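Local coordinates for protein serine hydrolase CCSP0084 (Cycloclasticus sp. P1, PDB 4I3F) that probably acts as an alpha/beta-fold serine hydrolase that cleaves esters and meta-cleavage products, the ring-fission intermediates of aromatic-hydrocarbon degradation, at residues A[212-215]-A[216-220]; A[249-252]-A[253-256]; A[287-290]-A[291-295]. All blocks are in the same frame, centred on the assembly; numbering follows the deposited sequence.

Contact 1: A[212-215]-A[216-220]; sequences LQFE and AMFSG
Met217 lies back along its own helix over Gln213 and Phe214. Its CB sits 3.5 Å from Phe214 O, and CG comes closer still to the preceding carbonyl, 3.2 Å from Gln213 O. With CG anti to the carbonyl carbon (chi1 -67°) and the chain extended beyond it, the side chain retraces the last helical turn. SD then passes 3.9 Å from Phe214 CA and meets the ring obliquely, 4.3 Å from Phe214 CD1, a Met-aromatic contact. CE ends 3.8 Å from Gln213 O. Were a serine to replace Met217, the sulfur and methyl would be gone, a gap would probably open alongside Phe214 and the Met-aromatic contact would be lost. Phe218, the first residue to leave helical geometry, turns the edge of its ring toward the face of Phe214 in a T-shaped pair with planes at 68°; CE2 of Phe218 is 4.0 Å from CE1 of Phe214. In the backbone, Met217 N donates to Gln213 O at 3.1 Å. The whole turn closes helix 208-217 against helix 96-113, where Met217 touches Trp99 and Trp103 and its carbonyl accepts from Thr96, while Phe218 stacks on Trp165.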
loop_
_atom_site.group_PDB
_atom_site.type_symbol
_atom_site.label_atom_id
_atom_site.label_comp_id
_atom_site.label_asym_id
_atom_site.label_seq_id
_atom_site.Cartn_x
_atom_site.Cartn_y
_atom_site.Cartn_z
ATOM N N LEU A 212 3.282 18.916 -0.864
ATOM C CA LEU A 212 3.791 19.224 -2.199
ATOM C C LEU A 212 4.028 17.973 -3.037
ATOM O O LEU A 212 3.709 17.947 -4.222
ATOM C CB LEU A 212 5.078 20.040 -2.105
ATOM C CG LEU A 212 4.859 21.478 -1.636
ATOM C CD1 LEU A 212 6.177 22.152 -1.302
ATOM C CD2 LEU A 212 4.126 22.264 -2.705
ATOM N N GLN A 213 4.591 16.936 -2.431
ATOM C CA GLN A 213 4.882 15.740 -3.200
ATOM C C GLN A 213 3.626 14.901 -3.483
ATOM O O GLN A 213 3.527 14.280 -4.537
ATOM C CB GLN A 213 6.024 14.953 -2.551
ATOM C CG GLN A 213 7.234 15.859 -2.301
ATOM C CD GLN A 213 8.553 15.116 -2.226
ATOM O OE1 GLN A 213 8.595 13.888 -2.283
ATOM N NE2 GLN A 213 9.644 15.867 -2.092
ATOM N N PHE A 214 2.647 14.913 -2.576
ATOM C CA PHE A 214 1.389 14.203 -2.820
ATOM C C PHE A 214 0.666 14.847 -4.000
ATOM O O PHE A 214 0.103 14.154 -4.852
ATOM C CB PHE A 214 0.495 14.245 -1.570
ATOM C CG PHE A 214 -0.750 13.390 -1.670
ATOM C CD1 PHE A 214 -0.733 12.071 -1.245
ATOM C CD2 PHE A 214 -1.933 13.913 -2.172
ATOM C CE1 PHE A 214 -1.877 11.282 -1.330
ATOM C CE2 PHE A 214 -3.075 13.132 -2.269
ATOM C CZ PHE A 214 -3.050 11.821 -1.848
ATOM N N GLU A 215 0.673 16.174 -4.045
ATOM C CA GLU A 215 0.058 16.898 -5.154
ATOM C C GLU A 215 0.721 16.542 -6.482
ATOM O O GLU A 215 0.065 16.481 -7.522
ATOM C CB GLU A 215 0.134 18.411 -4.920
ATOM C CG GLU A 215 -0.710 18.903 -3.747
ATOM C CD GLU A 215 -0.567 20.402 -3.512
ATOM O OE1 GLU A 215 -1.582 21.050 -3.194
ATOM O OE2 GLU A 215 0.559 20.931 -3.632
ATOM N N ALA A 216 2.027 16.305 -6.439
ATOM C CA ALA A 216 2.782 16.011 -7.649
ATOM C C ALA A 216 2.527 14.595 -8.171
ATOM O O ALA A 216 2.603 14.355 -9.381
ATOM C CB ALA A 216 4.267 16.244 -7.417
ATOM N N MET A 217 2.230 13.667 -7.261
ATOM C CA MET A 217 1.984 12.272 -7.624
ATOM C C MET A 217 0.767 12.087 -8.501
ATOM O O MET A 217 0.745 11.204 -9.363
ATOM C CB MET A 217 1.718 11.441 -6.383
ATOM C CG MET A 217 2.876 11.297 -5.484
ATOM S SD MET A 217 2.317 10.602 -3.929
ATOM C CE MET A 217 3.831 10.871 -3.004
ATOM N N PHE A 218 -0.265 12.881 -8.239
ATOM C CA PHE A 218 -1.537 12.703 -8.914
ATOM C C PHE A 218 -1.951 13.986 -9.613
ATOM O O PHE A 218 -3.138 14.285 -9.734
ATOM C CB PHE A 218 -2.596 12.213 -7.918
ATOM C CG PHE A 218 -2.156 11.000 -7.131
ATOM C CD1 PHE A 218 -1.988 9.779 -7.768
ATOM C CD2 PHE A 218 -1.872 11.096 -5.776
ATOM C CE1 PHE A 218 -1.565 8.661 -7.065
ATOM C CE2 PHE A 218 -1.456 9.980 -5.057
ATOM C CZ PHE A 218 -1.301 8.762 -5.706
ATOM N N SER A 219 -0.948 14.716 -10.099
ATOM C CA SER A 219 -1.149 16.003 -10.764
ATOM C C SER A 219 -1.952 15.893 -12.062
ATOM O O SER A 219 -2.543 16.871 -12.520
ATOM C CB SER A 219 0.200 16.669 -11.052
ATOM O OG SER A 219 1.001 15.857 -11.889
ATOM N N GLY A 220 -1.978 14.702 -12.650
ATOM C CA GLY A 220 -2.721 14.494 -13.879
ATOM C C GLY A 220 -4.195 14.261 -13.618
ATOM O O GLY A 220 -4.993 14.171 -14.554
#

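Contact 2: A[249-252]-A[253-256]; sequences REDF and FIPL
Phe253 begins the return limb of this turn by donating its backbone N-H to Asp251 OD1 at 2.8 Å, nearly along the C-O axis of that oxygen. The bond spans two residues from a side-chain oxygen to a main-chain nitrogen, which defines an Asx turn. The Phe253 ring receives the edge of Phe252 on its face, a T-shaped pair with centroids of the two rings 5.8 Å apart and planes at 80°. Ile254 follows with a second bond to the same oxygen, N to Asp251 OD1 at 2.9 Å, almost straight at the hydrogen but arriving from above the carboxylate plane. The two N-H groups thus meet OD1 from different directions. The isoleucine side chain runs beside the aspartate and points the same way, with Ile254 CB 3.9 Å from Asp251 OD2. At Leu256 the link is through water: Leu256 N donates to a water at 3.2 Å, and that water donates in turn to Arg249 O and Asp251 O. Leu256 CD2 also crosses the aliphatic part of Arg249, 4.1 Å from CG. The directions of 249-252 and 253-256 differ by 157°, so the chain nearly reverses. Two backbone bonds on OD1 restrict rotation of the carboxylate, while OD2 is hydrogen-bonded to His279 ND1. In this loop after strand 243-248, with Ile254 touching the presumed nucleophile elbow, the arrangement is consistent with Asp251 being the acid of an alpha/beta-hydrolase catalytic triad, positioned by the turn to orient its histidine.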
loop_
_atom_site.group_PDB
_atom_site.type_symbol
_atom_site.label_atom_id
_atom_site.label_comp_id
_atom_site.label_asym_id
_atom_site.label_seq_id
_atom_site.Cartn_x
_atom_site.Cartn_y
_atom_site.Cartn_z
ATOM N N ARG A 249 -15.525 -5.984 0.425
ATOM C CA ARG A 249 -16.709 -5.981 -0.429
ATOM C C ARG A 249 -17.239 -4.563 -0.603
ATOM O O ARG A 249 -17.599 -4.159 -1.715
ATOM C CB ARG A 249 -17.794 -6.901 0.137
ATOM C CG ARG A 249 -19.010 -7.047 -0.771
ATOM C CD ARG A 249 -20.045 -8.005 -0.181
ATOM N NE ARG A 249 -20.587 -7.502 1.084
ATOM C CZ ARG A 249 -21.346 -8.214 1.911
ATOM N NH1 ARG A 249 -21.675 -9.459 1.607
ATOM N NH2 ARG A 249 -21.788 -7.679 3.047
ATOM N N GLU A 250 -17.260 -3.804 0.491
ATOM C CA GLU A 250 -17.796 -2.438 0.471
ATOM C C GLU A 250 -16.746 -1.342 0.264
ATOM O O GLU A 250 -16.987 -0.189 0.620
ATOM C CB GLU A 250 -18.563 -2.160 1.775
ATOM C CG GLU A 250 -19.835 -2.992 1.973
ATOM C CD GLU A 250 -19.589 -4.371 2.566
ATOM O OE1 GLU A 250 -18.429 -4.737 2.814
ATOM O OE2 GLU A 250 -20.584 -5.087 2.804
ATOM N N ASP A 251 -15.596 -1.685 -0.313
ATOM C CA ASP A 251 -14.522 -0.707 -0.525
ATOM C C ASP A 251 -15.048 0.540 -1.235
ATOM O O ASP A 251 -15.618 0.445 -2.330
ATOM C CB ASP A 251 -13.397 -1.359 -1.345
ATOM C CG ASP A 251 -12.091 -0.591 -1.294
ATOM O OD1 ASP A 251 -12.084 0.661 -1.300
ATOM O OD2 ASP A 251 -11.041 -1.255 -1.289
ATOM N N PHE A 252 -14.878 1.700 -0.590
ATOM C CA PHE A 252 -15.390 2.979 -1.081
ATOM C C PHE A 252 -14.399 3.676 -2.022
ATOM O O PHE A 252 -14.737 4.695 -2.627
ATOM C CB PHE A 252 -15.699 3.878 0.135
ATOM C CG PHE A 252 -16.372 5.198 -0.192
ATOM C CD1 PHE A 252 -17.708 5.249 -0.573
ATOM C CD2 PHE A 252 -15.677 6.393 -0.044
ATOM C CE1 PHE A 252 -18.330 6.472 -0.838
ATOM C CE2 PHE A 252 -16.289 7.621 -0.307
ATOM C CZ PHE A 252 -17.619 7.657 -0.703
ATOM N N PHE A 253 -13.191 3.129 -2.139
ATOM C CA PHE A 253 -12.112 3.767 -2.897
ATOM C C PHE A 253 -11.751 2.975 -4.158
ATOM O O PHE A 253 -11.683 3.534 -5.259
ATOM C CB PHE A 253 -10.870 3.948 -1.993
ATOM C CG PHE A 253 -11.080 4.939 -0.873
ATOM C CD1 PHE A 253 -10.575 6.224 -0.969
ATOM C CD2 PHE A 253 -11.812 4.590 0.261
ATOM C CE1 PHE A 253 -10.777 7.154 0.053
ATOM C CE2 PHE A 253 -12.028 5.510 1.286
ATOM C CZ PHE A 253 -11.510 6.791 1.186
ATOM N N ILE A 254 -11.500 1.682 -3.991
ATOM C CA ILE A 254 -11.154 0.808 -5.110
ATOM C C ILE A 254 -12.297 -0.186 -5.282
ATOM O O ILE A 254 -12.618 -0.909 -4.358
ATOM C CB ILE A 254 -9.861 0.007 -4.832
ATOM C CG1 ILE A 254 -8.755 0.909 -4.293
ATOM C CG2 ILE A 254 -9.410 -0.732 -6.111
ATOM C CD1 ILE A 254 -8.394 2.063 -5.232
ATOM N N PRO A 255 -12.922 -0.222 -6.468
ATOM C CA PRO A 255 -14.094 -1.085 -6.668
ATOM C C PRO A 255 -13.735 -2.558 -6.525
ATOM O O PRO A 255 -12.639 -2.968 -6.904
ATOM C CB PRO A 255 -14.514 -0.775 -8.107
ATOM C CG PRO A 255 -13.902 0.553 -8.420
ATOM C CD PRO A 255 -12.608 0.580 -7.664
ATOM N N LEU A 256 -14.645 -3.340 -5.958
ATOM C CA LEU A 256 -14.430 -4.773 -5.787
ATOM C C LEU A 256 -14.165 -5.440 -7.128
ATOM O O LEU A 256 -13.429 -6.429 -7.194
ATOM C CB LEU A 256 -15.672 -5.398 -5.141
ATOM C CG LEU A 256 -15.721 -6.919 -4.975
ATOM C CD1 LEU A 256 -14.593 -7.378 -4.080
ATOM C CD2 LEU A 256 -17.067 -7.320 -4.387
HETATM O O HOH W 1 -16.469 -2.053 -3.622
#

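Contact 3: A[287-290]-A[291-295]; sequences KAFN and NLTKL
Asn291 and Lys287 meet through backbone and side chain alike. The main-chain bonds are regular alpha-helical ones: Asn291 N to Lys287 O, Leu292 N to Ala288 O, Thr293 N to Phe289 O and Lys294 N to Asn290 O, each spanning four residues with N-H...O angles of 162° to 164°. Two of these carbonyls are also gripped by a side chain. Asn291 ND2 donates to Lys287 O at 2.8 Å, from the face of the carbonyl opposite to the one used by Asn291 N at 3.0 Å. The first torsion of Asn291 (chi1 -75°) folds its amide back along the helix, and ND2 also lies 3.3 Å from Lys287 CG. Thr293, two residues further on, does the same: OG1 donates to Phe289 O at 2.9 Å from above the carbonyl plane, while Thr293 N takes the other face. The third kind of contact is over an aromatic face. Thr293 OG1 stands 3.4 Å above the plane of the Phe289 ring, over its centre, and 3.5 Å from Phe289 CZ. Its hydrogen is directed to Phe289 O, so the oxygen rests on the ring without donating to it. Phe289 also touches Thr246 and Leu292 touches Leu244, both on strand 243-248, while Leu292 reaches His272 and Phe274 of strand 269-274; Asn290 faces helix 66-70. A helix laid across the last strands in this way is the closing C-terminal helix of the alpha/beta hydrolase fold, here with Asn291 and Thr293 adding a side-chain donor to two of its i to i+4 carbonyls.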
loop_
_atom_site.group_PDB
_atom_site.type_symbol
_atom_site.label_atom_id
_atom_site.label_comp_id
_atom_site.label_asym_id
_atom_site.label_seq_id
_atom_site.Cartn_x
_atom_site.Cartn_y
_atom_site.Cartn_z
ATOM N N LYS A 287 -7.511 -9.105 13.117
ATOM C CA LYS A 287 -7.162 -10.503 13.386
ATOM C C LYS A 287 -7.318 -11.369 12.143
ATOM O O LYS A 287 -6.449 -12.197 11.840
ATOM C CB LYS A 287 -7.954 -11.084 14.572
ATOM C CG LYS A 287 -7.573 -12.540 14.890
ATOM C CD LYS A 287 -7.944 -12.956 16.307
ATOM C CE LYS A 287 -9.434 -13.199 16.472
ATOM N NZ LYS A 287 -9.922 -14.355 15.647
ATOM N N ALA A 288 -8.417 -11.180 11.417
ATOM C CA ALA A 288 -8.685 -11.998 10.236
ATOM C C ALA A 288 -7.658 -11.747 9.135
ATOM O O ALA A 288 -7.141 -12.691 8.529
ATOM C CB ALA A 288 -10.100 -11.764 9.724
ATOM N N PHE A 289 -7.356 -10.476 8.887
ATOM C CA PHE A 289 -6.396 -10.130 7.849
ATOM C C PHE A 289 -4.998 -10.623 8.219
ATOM O O PHE A 289 -4.302 -11.218 7.380
ATOM C CB PHE A 289 -6.387 -8.625 7.593
ATOM C CG PHE A 289 -5.333 -8.198 6.605
ATOM C CD1 PHE A 289 -5.584 -8.248 5.237
ATOM C CD2 PHE A 289 -4.081 -7.786 7.046
ATOM C CE1 PHE A 289 -4.600 -7.877 4.320
ATOM C CE2 PHE A 289 -3.093 -7.419 6.139
ATOM C CZ PHE A 289 -3.358 -7.462 4.773
ATOM N N ASN A 290 -4.582 -10.355 9.454
ATOM C CA ASN A 290 -3.260 -10.752 9.934
ATOM C C ASN A 290 -3.071 -12.258 9.826
ATOM O O ASN A 290 -2.059 -12.751 9.315
ATOM C CB ASN A 290 -3.066 -10.299 11.386
ATOM C CG ASN A 290 -2.771 -8.818 11.500
ATOM O OD1 ASN A 290 -2.650 -8.118 10.494
ATOM N ND2 ASN A 290 -2.668 -8.330 12.728
ATOM N N ASN A 291 -4.060 -13.000 10.299
ATOM C CA ASN A 291 -3.992 -14.451 10.180
ATOM C C ASN A 291 -4.053 -14.972 8.747
ATOM O O ASN A 291 -3.271 -15.850 8.390
ATOM C CB ASN A 291 -5.012 -15.122 11.094
ATOM C CG ASN A 291 -4.577 -15.086 12.554
ATOM O OD1 ASN A 291 -3.719 -15.858 12.974
ATOM N ND2 ASN A 291 -5.154 -14.185 13.324
ATOM N N LEU A 292 -4.949 -14.440 7.914
ATOM C CA LEU A 292 -5.014 -14.884 6.514
ATOM C C LEU A 292 -3.687 -14.657 5.802
ATOM O O LEU A 292 -3.189 -15.539 5.091
ATOM C CB LEU A 292 -6.150 -14.176 5.764
ATOM C CG LEU A 292 -6.392 -14.677 4.349
ATOM C CD1 LEU A 292 -6.969 -16.086 4.383
ATOM C CD2 LEU A 292 -7.331 -13.731 3.623
ATOM N N THR A 293 -3.114 -13.477 6.018
ATOM C CA THR A 293 -1.841 -13.096 5.410
ATOM C C THR A 293 -0.705 -13.996 5.880
ATOM O O THR A 293 0.057 -14.524 5.055
ATOM C CB THR A 293 -1.537 -11.616 5.708
ATOM O OG1 THR A 293 -2.548 -10.806 5.087
ATOM C CG2 THR A 293 -0.156 -11.205 5.180
ATOM N N LYS A 294 -0.593 -14.178 7.194
ATOM C CA LYS A 294 0.448 -15.024 7.756
ATOM C C LYS A 294 0.335 -16.462 7.271
ATOM O O LYS A 294 1.320 -17.056 6.820
ATOM C CB LYS A 294 0.412 -14.995 9.286
ATOM C CG LYS A 294 1.505 -15.851 9.914
ATOM C CD LYS A 294 1.258 -16.109 11.399
ATOM C CE LYS A 294 2.346 -16.982 12.011
ATOM N NZ LYS A 294 2.162 -18.437 11.748
ATOM N N LEU A 295 -0.870 -17.022 7.362
ATOM C CA LEU A 295 -1.074 -18.406 6.958
ATOM C C LEU A 295 -0.818 -18.590 5.465
ATOM O O LEU A 295 -0.373 -19.659 5.050
ATOM C CB LEU A 295 -2.484 -18.875 7.332
ATOM C CG LEU A 295 -2.787 -18.883 8.828
ATOM C CD1 LEU A 295 -4.282 -19.017 9.058
ATOM C CD2 LEU A 295 -2.023 -19.981 9.548
#

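Overall arrangement
Along the chain the three contacts come strictly in series, none crossing or enclosing another, and each is local. Contact 1 ends helix 208-217, one of the helices inserted between strands 142-148 and 243-248, where relatives carry a lid. After helices 222-229 and 233-237 and strand 243-248, contact 2 turns the chain into helix 257-265. Strand 269-274 then completes the sheet edge, and contact 3 lies within helix 286-298, packed on strands 243-248 and 269-274. Centres of contacts 1 and 2 are about 23 Å apart and those of 2 and 3 about 20 Å; contacts 1 and 3 lie on opposite sides of the chain's centre. Strand 243-248 relates the last two, leading into one and packed against by the other.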